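Local coordinates for protein transcriptional activator TenA-1 (Sulfolobus solfataricus P2, PDB 2QZC) that probably acts as a TenA-like thiaminase, cleaving thiamine or its breakdown products, at residues A[66-78]-A[170-182]. Residues are numbered along the deposited sequence; the frame is centred on the assembly and turned at random. Where two conformers were deposited one is given.
Sequences GPIDKVTKILNLV and KRIEAILYALDEV
Lys70 lies across the ring of Tyr177 while its ammonium joins two carboxylates, combining CH-pi, cation-pi and salt-bridge contacts in one side chain. In this part of the heme oxygenase-like fold helices 68-78 and 170-179 run antiparallel (164°), their axes 8.9 Å apart at closest approach. Bends at chi2 (-60°) and chi4 (-63°) lay CE over the ring centre, 3.4 Å from the centroid of Tyr177, and turn NZ toward the acids. There NZ donates to Glu181 OE2 at 2.7 Å, on the anti side of that carboxylate, and to Asp69 OD2, on its syn side, which probably eases the repulsion between the two neighbouring acids. A methionine in its place would probably leave Asp69 and Glu181 without their shared countercharge and the Tyr177 face without its cation. Further along, Ala174 presents its small CB to Lys73 CD, Ile74 CG1 and Leu77 CD1, and Ile74 CD1 reaches Ala178 CB at 3.8 Å. Ile175 also packs on Trp134 of helix 127-148, and Val78 on helix 38-63. At the far end Leu77 O sits over one face of the Arg171 guanidinium. One water bridges the two backbones, donating to Lys70 O at 2.9 Å and to Ala174 O at 2.7 Å.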
ATOM      1  N   GLY A  66       4.266   6.536   7.476  1.00 17.51           N
ATOM      2  CA  GLY A  66       3.402   7.704   7.656  1.00 17.64           C
ATOM      3  C   GLY A  66       2.328   7.582   8.725  1.00 19.56           C
ATOM      4  O   GLY A  66       2.137   6.494   9.247  1.00 19.63           O
ATOM      5  N   PRO A  67       1.613   8.679   9.018  1.00 20.28           N
ATOM      6  CA  PRO A  67       0.506   8.620  10.003  1.00 21.13           C
ATOM      7  C   PRO A  67      -0.572   7.686   9.480  1.00 21.07           C
ATOM      8  O   PRO A  67      -0.977   7.794   8.319  1.00 21.64           O
ATOM      9  CB  PRO A  67       0.000  10.073  10.055  1.00 21.67           C
ATOM     10  CG  PRO A  67       1.152  10.886   9.581  1.00 23.23           C
ATOM     11  CD  PRO A  67       1.757  10.043   8.479  1.00 20.89           C
ATOM     12  N   ILE A  68      -1.038   6.762  10.317  1.00 21.37           N
ATOM     13  CA  ILE A  68      -1.912   5.701   9.835  1.00 22.52           C
ATOM     14  C   ILE A  68      -3.185   6.185   9.154  1.00 22.52           C
ATOM     15  O   ILE A  68      -3.576   5.626   8.132  1.00 22.70           O
ATOM     16  CB  ILE A  68      -2.181   4.629  10.938  1.00 26.44           C
ATOM     17  CG1 ILE A  68      -2.744   3.335  10.316  1.00 25.56           C
ATOM     18  CG2 ILE A  68      -3.038   5.214  12.067  1.00 26.26           C
ATOM     19  CD1 ILE A  68      -1.779   2.582   9.452  1.00 26.96           C
ATOM     20  N   ASP A  69      -3.816   7.221   9.710  1.00 23.25           N
ATOM     21  CA  ASP A  69      -5.054   7.756   9.137  1.00 26.66           C
ATOM     22  C   ASP A  69      -4.828   8.372   7.751  1.00 23.59           C
ATOM     23  O   ASP A  69      -5.609   8.114   6.830  1.00 24.12           O
ATOM     24  CB  ASP A  69      -5.720   8.805  10.066  1.00 30.03           C
ATOM     25  CG  ASP A  69      -4.812  10.027  10.372  1.00 42.51           C
ATOM     26  OD1 ASP A  69      -3.638   9.826  10.803  1.00 47.01           O
ATOM     27  OD2 ASP A  69      -5.289  11.180  10.175  1.00 57.98           O
ATOM     28  N   LYS A  70      -3.741   9.149   7.638  1.00 23.28           N
ATOM     29  CA  LYS A  70      -3.420   9.856   6.384  1.00 23.49           C
ATOM     30  C   LYS A  70      -3.046   8.866   5.296  1.00 20.44           C
ATOM     31  O   LYS A  70      -3.535   8.976   4.150  1.00 21.95           O
ATOM     32  CB  LYS A  70      -2.291  10.864   6.582  1.00 23.54           C
ATOM     33  CG  LYS A  70      -2.554  11.982   7.601  1.00 28.39           C
ATOM     34  CD  LYS A  70      -3.743  12.805   7.199  1.00 30.92           C
ATOM     35  CE  LYS A  70      -3.905  14.038   8.061  1.00 38.85           C
ATOM     36  NZ  LYS A  70      -4.153  13.674   9.476  1.00 40.62           N
ATOM     37  N   VAL A  71      -2.198   7.903   5.631  1.00 19.27           N
ATOM     38  CA  VAL A  71      -1.768   6.933   4.604  1.00 20.51           C
ATOM     39  C   VAL A  71      -2.898   5.991   4.144  1.00 22.06           C
ATOM     40  O   VAL A  71      -3.028   5.719   2.932  1.00 21.21           O
ATOM     41  CB  VAL A  71      -0.467   6.155   4.954  1.00 21.04           C
ATOM     42  CG1 VAL A  71       0.704   7.108   5.223  1.00 19.84           C
ATOM     43  CG2 VAL A  71      -0.657   5.180   6.073  1.00 21.00           C
ATOM     44  N   THR A  72      -3.752   5.529   5.081  1.00 21.75           N
ATOM     45  CA  THR A  72      -4.880   4.656   4.740  0.50 20.67           C
ATOM     46  C   THR A  72      -5.864   5.343   3.778  1.00 21.48           C
ATOM     47  O   THR A  72      -6.343   4.729   2.826  1.00 22.61           O
ATOM     48  CB  THR A  72      -5.609   4.181   6.009  0.50 22.24           C
ATOM     49  OG1 THR A  72      -4.652   3.574   6.873  0.50 18.11           O
ATOM     50  CG2 THR A  72      -6.682   3.180   5.669  0.50 18.14           C
ATOM     51  N   LYS A  73      -6.133   6.631   4.026  1.00 21.42           N
ATOM     52  CA  LYS A  73      -7.026   7.430   3.158  0.50 21.85           C
ATOM     53  C   LYS A  73      -6.474   7.470   1.719  1.00 20.05           C
ATOM     54  O   LYS A  73      -7.191   7.293   0.738  1.00 21.92           O
ATOM     55  CB  LYS A  73      -7.165   8.861   3.695  0.50 22.83           C
ATOM     56  CG  LYS A  73      -8.238   9.724   3.021  0.50 25.15           C
ATOM     57  CD  LYS A  73      -8.139  11.170   3.498  0.50 27.80           C
ATOM     58  CE  LYS A  73      -9.279  12.029   2.959  0.50 34.03           C
ATOM     59  NZ  LYS A  73     -10.607  11.625   3.534  0.50 37.81           N
ATOM     60  N   ILE A  74      -5.172   7.717   1.605  1.00 20.19           N
ATOM     61  CA  ILE A  74      -4.527   7.767   0.284  1.00 18.51           C
ATOM     62  C   ILE A  74      -4.527   6.394  -0.400  1.00 18.19           C
ATOM     63  O   ILE A  74      -4.874   6.291  -1.558  1.00 19.34           O
ATOM     64  CB  ILE A  74      -3.050   8.310   0.411  1.00 17.88           C
ATOM     65  CG1 ILE A  74      -3.029   9.782   0.849  1.00 20.11           C
ATOM     66  CG2 ILE A  74      -2.252   8.122  -0.935  1.00 18.44           C
ATOM     67  CD1 ILE A  74      -1.660  10.290   1.317  1.00 19.55           C
ATOM     68  N   LEU A  75      -4.128   5.358   0.329  1.00 18.47           N
ATOM     69  CA  LEU A  75      -4.046   3.983  -0.213  1.00 19.41           C
ATOM     70  C   LEU A  75      -5.404   3.447  -0.661  1.00 22.55           C
ATOM     71  O   LEU A  75      -5.472   2.739  -1.658  1.00 22.58           O
ATOM     72  CB  LEU A  75      -3.364   3.032   0.757  1.00 20.53           C
ATOM     73  CG  LEU A  75      -1.881   3.316   1.077  1.00 21.04           C
ATOM     74  CD1 LEU A  75      -1.440   2.606   2.342  1.00 25.15           C
ATOM     75  CD2 LEU A  75      -0.993   2.952  -0.101  1.00 23.03           C
ATOM     76  N   ASN A  76      -6.461   3.784   0.085  1.00 22.27           N
ATOM     77  CA  ASN A  76      -7.822   3.396  -0.302  0.50 22.87           C
ATOM     78  C   ASN A  76      -8.161   3.916  -1.697  1.00 23.71           C
ATOM     79  O   ASN A  76      -8.779   3.200  -2.498  1.00 28.09           O
ATOM     80  CB  ASN A  76      -8.841   3.935   0.696  0.50 23.08           C
ATOM     81  CG  ASN A  76     -10.273   3.694   0.253  0.50 22.30           C
ATOM     82  OD1 ASN A  76     -10.973   4.631  -0.124  0.50 28.71           O
ATOM     83  ND2 ASN A  76     -10.677   2.433   0.204  0.50 26.45           N
ATOM     84  N   LEU A  77      -7.767   5.158  -1.978  1.00 20.79           N
ATOM     85  CA  LEU A  77      -8.012   5.791  -3.279  1.00 20.41           C
ATOM     86  C   LEU A  77      -7.107   5.294  -4.395  1.00 22.70           C
ATOM     87  O   LEU A  77      -7.557   5.121  -5.524  1.00 24.38           O
ATOM     88  CB  LEU A  77      -7.971   7.324  -3.145  1.00 22.15           C
ATOM     89  CG  LEU A  77      -9.046   7.901  -2.213  1.00 22.45           C
ATOM     90  CD1 LEU A  77      -8.913   9.400  -2.004  1.00 22.62           C
ATOM     91  CD2 LEU A  77     -10.458   7.588  -2.724  1.00 30.62           C
ATOM     92  N   VAL A  78      -5.839   5.077  -4.080  1.00 21.91           N
ATOM     93  CA  VAL A  78      -4.869   4.607  -5.066  1.00 21.96           C
ATOM     94  C   VAL A  78      -5.143   3.172  -5.497  1.00 25.21           C
ATOM     95  O   VAL A  78      -5.099   2.880  -6.694  1.00 25.60           O
ATOM     96  CB  VAL A  78      -3.429   4.782  -4.562  1.00 20.70           C
ATOM     97  CG1 VAL A  78      -2.407   4.044  -5.483  1.00 22.58           C
ATOM     98  CG2 VAL A  78      -3.103   6.268  -4.417  1.00 21.18           C
ATOM     99  N   LYS A 170     -10.165  13.670  -5.771  1.00 20.24           N
ATOM    100  CA  LYS A 170     -10.282  13.080  -4.419  1.00 19.90           C
ATOM    101  C   LYS A 170      -8.937  12.534  -3.948  1.00 17.98           C
ATOM    102  O   LYS A 170      -8.581  12.657  -2.764  1.00 19.98           O
ATOM    103  CB  LYS A 170     -11.366  11.991  -4.366  1.00 22.05           C
ATOM    104  CG  LYS A 170     -12.771  12.526  -4.423  1.00 29.86           C
ATOM    105  CD  LYS A 170     -13.742  11.351  -4.396  1.00 39.75           C
ATOM    106  CE  LYS A 170     -15.193  11.806  -4.432  1.00 45.18           C
ATOM    107  NZ  LYS A 170     -16.126  10.639  -4.549  1.00 48.53           N
ATOM    108  N   ARG A 171      -8.184  11.920  -4.872  1.00 19.44           N
ATOM    109  CA  ARG A 171      -6.837  11.447  -4.548  1.00 19.51           C
ATOM    110  C   ARG A 171      -5.956  12.629  -4.127  1.00 17.27           C
ATOM    111  O   ARG A 171      -5.230  12.533  -3.121  1.00 17.85           O
ATOM    112  CB  ARG A 171      -6.151  10.777  -5.732  1.00 22.83           C
ATOM    113  CG  ARG A 171      -6.545   9.384  -6.085  1.00 34.02           C
ATOM    114  CD  ARG A 171      -5.564   8.915  -7.192  1.00 39.96           C
ATOM    115  NE  ARG A 171      -5.810   7.574  -7.702  1.00 47.92           N
ATOM    116  CZ  ARG A 171      -6.778   7.216  -8.545  1.00 50.96           C
ATOM    117  NH1 ARG A 171      -7.717   8.073  -8.956  1.00 60.20           N
ATOM    118  NH2 ARG A 171      -6.846   5.946  -8.937  1.00 54.77           N
ATOM    119  N   ILE A 172      -6.010  13.713  -4.896  1.00 17.64           N
ATOM    120  CA  ILE A 172      -5.221  14.915  -4.590  1.00 16.54           C
ATOM    121  C   ILE A 172      -5.614  15.488  -3.230  1.00 17.52           C
ATOM    122  O   ILE A 172      -4.770  15.880  -2.434  1.00 18.39           O
ATOM    123  CB  ILE A 172      -5.266  15.984  -5.694  1.00 17.67           C
ATOM    124  CG1 ILE A 172      -4.811  15.395  -7.025  1.00 21.52           C
ATOM    125  CG2 ILE A 172      -4.499  17.241  -5.290  1.00 23.13           C
ATOM    126  CD1 ILE A 172      -3.426  14.710  -7.004  1.00 19.90           C
ATOM    127  N   GLU A 173      -6.916  15.544  -2.951  1.00 18.96           N
ATOM    128  CA  GLU A 173      -7.343  16.016  -1.639  1.00 20.57           C
ATOM    129  C   GLU A 173      -6.756  15.202  -0.491  1.00 17.84           C
ATOM    130  O   GLU A 173      -6.328  15.783   0.495  1.00 18.59           O
ATOM    131  CB  GLU A 173      -8.876  16.040  -1.548  1.00 19.63           C
ATOM    132  CG  GLU A 173      -9.482  17.127  -2.400  1.00 23.87           C
ATOM    133  CD  GLU A 173     -11.008  17.066  -2.542  1.00 28.75           C
ATOM    134  OE1 GLU A 173     -11.653  16.108  -2.050  1.00 29.88           O
ATOM    135  OE2 GLU A 173     -11.526  17.985  -3.202  1.00 38.65           O
ATOM    136  N   ALA A 174      -6.718  13.871  -0.635  1.00 17.63           N
ATOM    137  CA  ALA A 174      -6.147  13.001   0.398  1.00 16.59           C
ATOM    138  C   ALA A 174      -4.626  13.256   0.572  1.00 16.19           C
ATOM    139  O   ALA A 174      -4.106  13.262   1.686  1.00 18.38           O
ATOM    140  CB  ALA A 174      -6.420  11.537   0.080  1.00 17.44           C
ATOM    141  N   ILE A 175      -3.931  13.477  -0.550  1.00 17.34           N
ATOM    142  CA  ILE A 175      -2.493  13.777  -0.526  1.00 16.47           C
ATOM    143  C   ILE A 175      -2.238  15.109   0.170  1.00 18.65           C
ATOM    144  O   ILE A 175      -1.349  15.205   1.014  1.00 19.24           O
ATOM    145  CB  ILE A 175      -1.920  13.733  -1.968  1.00 16.91           C
ATOM    146  CG1 ILE A 175      -1.968  12.289  -2.503  1.00 18.36           C
ATOM    147  CG2 ILE A 175      -0.465  14.342  -2.002  1.00 20.23           C
ATOM    148  CD1 ILE A 175      -1.797  12.165  -4.035  1.00 19.49           C
ATOM    149  N   LEU A 176      -3.052  16.119  -0.145  1.00 18.23           N
ATOM    150  CA  LEU A 176      -2.905  17.444   0.466  1.00 19.43           C
ATOM    151  C   LEU A 176      -3.228  17.411   1.960  1.00 20.90           C
ATOM    152  O   LEU A 176      -2.585  18.134   2.707  1.00 20.12           O
ATOM    153  CB  LEU A 176      -3.696  18.523  -0.283  1.00 21.58           C
ATOM    154  CG  LEU A 176      -3.231  18.850  -1.724  1.00 23.09           C
ATOM    155  CD1 LEU A 176      -4.034  19.990  -2.340  1.00 29.03           C
ATOM    156  CD2 LEU A 176      -1.718  19.186  -1.818  1.00 27.80           C
ATOM    157  N   TYR A 177      -4.215  16.600   2.393  1.00 19.92           N
ATOM    158  CA  TYR A 177      -4.527  16.421   3.821  0.50 20.52           C
ATOM    159  C   TYR A 177      -3.274  15.887   4.560  1.00 21.02           C
ATOM    160  O   TYR A 177      -2.925  16.334   5.662  1.00 20.48           O
ATOM    161  CB  TYR A 177      -5.747  15.484   3.934  0.50 21.48           C
ATOM    162  CG  TYR A 177      -6.295  15.197   5.317  0.50 24.67           C
ATOM    163  CD1 TYR A 177      -6.673  16.238   6.177  0.50 28.87           C
ATOM    164  CD2 TYR A 177      -6.533  13.877   5.735  0.50 22.87           C
ATOM    165  CE1 TYR A 177      -7.202  15.964   7.457  0.50 26.94           C
ATOM    166  CE2 TYR A 177      -7.087  13.592   7.008  0.50 26.89           C
ATOM    167  CZ  TYR A 177      -7.411  14.640   7.855  0.50 28.01           C
ATOM    168  OH  TYR A 177      -7.942  14.365   9.098  0.50 31.43           O
ATOM    169  N   ALA A 178      -2.585  14.923   3.944  1.00 19.53           N
ATOM    170  CA  ALA A 178      -1.341  14.386   4.518  1.00 17.82           C
ATOM    171  C   ALA A 178      -0.209  15.430   4.484  1.00 18.18           C
ATOM    172  O   ALA A 178       0.540  15.566   5.432  1.00 18.95           O
ATOM    173  CB  ALA A 178      -0.887  13.138   3.775  1.00 18.09           C
ATOM    174  N   LEU A 179      -0.092  16.155   3.368  1.00 18.15           N
ATOM    175  CA  LEU A 179       0.928  17.199   3.229  1.00 17.76           C
ATOM    176  C   LEU A 179       0.770  18.310   4.262  1.00 18.09           C
ATOM    177  O   LEU A 179       1.787  18.845   4.729  1.00 19.95           O
ATOM    178  CB  LEU A 179       0.942  17.790   1.808  1.00 18.27           C
ATOM    179  CG  LEU A 179       2.025  18.802   1.432  1.00 19.12           C
ATOM    180  CD1 LEU A 179       3.417  18.144   1.449  1.00 21.41           C
ATOM    181  CD2 LEU A 179       1.765  19.369   0.060  1.00 19.44           C
ATOM    182  N   ASP A 180      -0.475  18.633   4.622  1.00 18.53           N
ATOM    183  CA  ASP A 180      -0.707  19.692   5.645  1.00 22.14           C
ATOM    184  C   ASP A 180      -0.097  19.390   7.027  1.00 23.64           C
ATOM    185  O   ASP A 180       0.098  20.334   7.823  1.00 23.89           O
ATOM    186  CB  ASP A 180      -2.196  20.024   5.731  1.00 25.79           C
ATOM    187  CG  ASP A 180      -2.706  20.780   4.504  1.00 29.97           C
ATOM    188  OD1 ASP A 180      -1.922  21.437   3.776  1.00 37.35           O
ATOM    189  OD2 ASP A 180      -3.935  20.706   4.279  1.00 43.71           O
ATOM    190  N   GLU A 181       0.226  18.113   7.302  1.00 20.95           N
ATOM    191  CA  GLU A 181       0.874  17.686   8.561  0.50 23.94           C
ATOM    192  C   GLU A 181       2.376  17.916   8.578  1.00 20.29           C
ATOM    193  O   GLU A 181       3.015  17.797   9.643  1.00 22.44           O
ATOM    194  CB  GLU A 181       0.638  16.191   8.876  0.50 24.65           C
ATOM    195  CG  GLU A 181      -0.670  15.862   9.556  0.50 32.63           C
ATOM    196  CD  GLU A 181      -0.641  14.524  10.306  0.50 31.33           C
ATOM    197  OE1 GLU A 181       0.272  14.287  11.138  0.50 40.80           O
ATOM    198  OE2 GLU A 181      -1.561  13.726  10.096  0.50 44.27           O
ATOM    199  N   VAL A 182       2.966  18.240   7.426  1.00 18.39           N
ATOM    200  CA  VAL A 182       4.398  18.417   7.312  1.00 16.97           C
ATOM    201  C   VAL A 182       4.811  19.853   7.644  1.00 16.95           C
ATOM    202  O   VAL A 182       4.156  20.792   7.199  1.00 18.90           O
ATOM    203  CB  VAL A 182       4.913  18.053   5.862  1.00 18.85           C
ATOM    204  CG1 VAL A 182       6.425  18.173   5.747  1.00 17.55           C
ATOM    205  CG2 VAL A 182       4.481  16.615   5.500  1.00 20.08           C
TER
HETATM  206  O   HOH W   1      -2.516  12.112  11.641  1.00 53.70           O
HETATM  207  O   HOH W   2      -4.638  11.634   3.782  1.00 24.08           O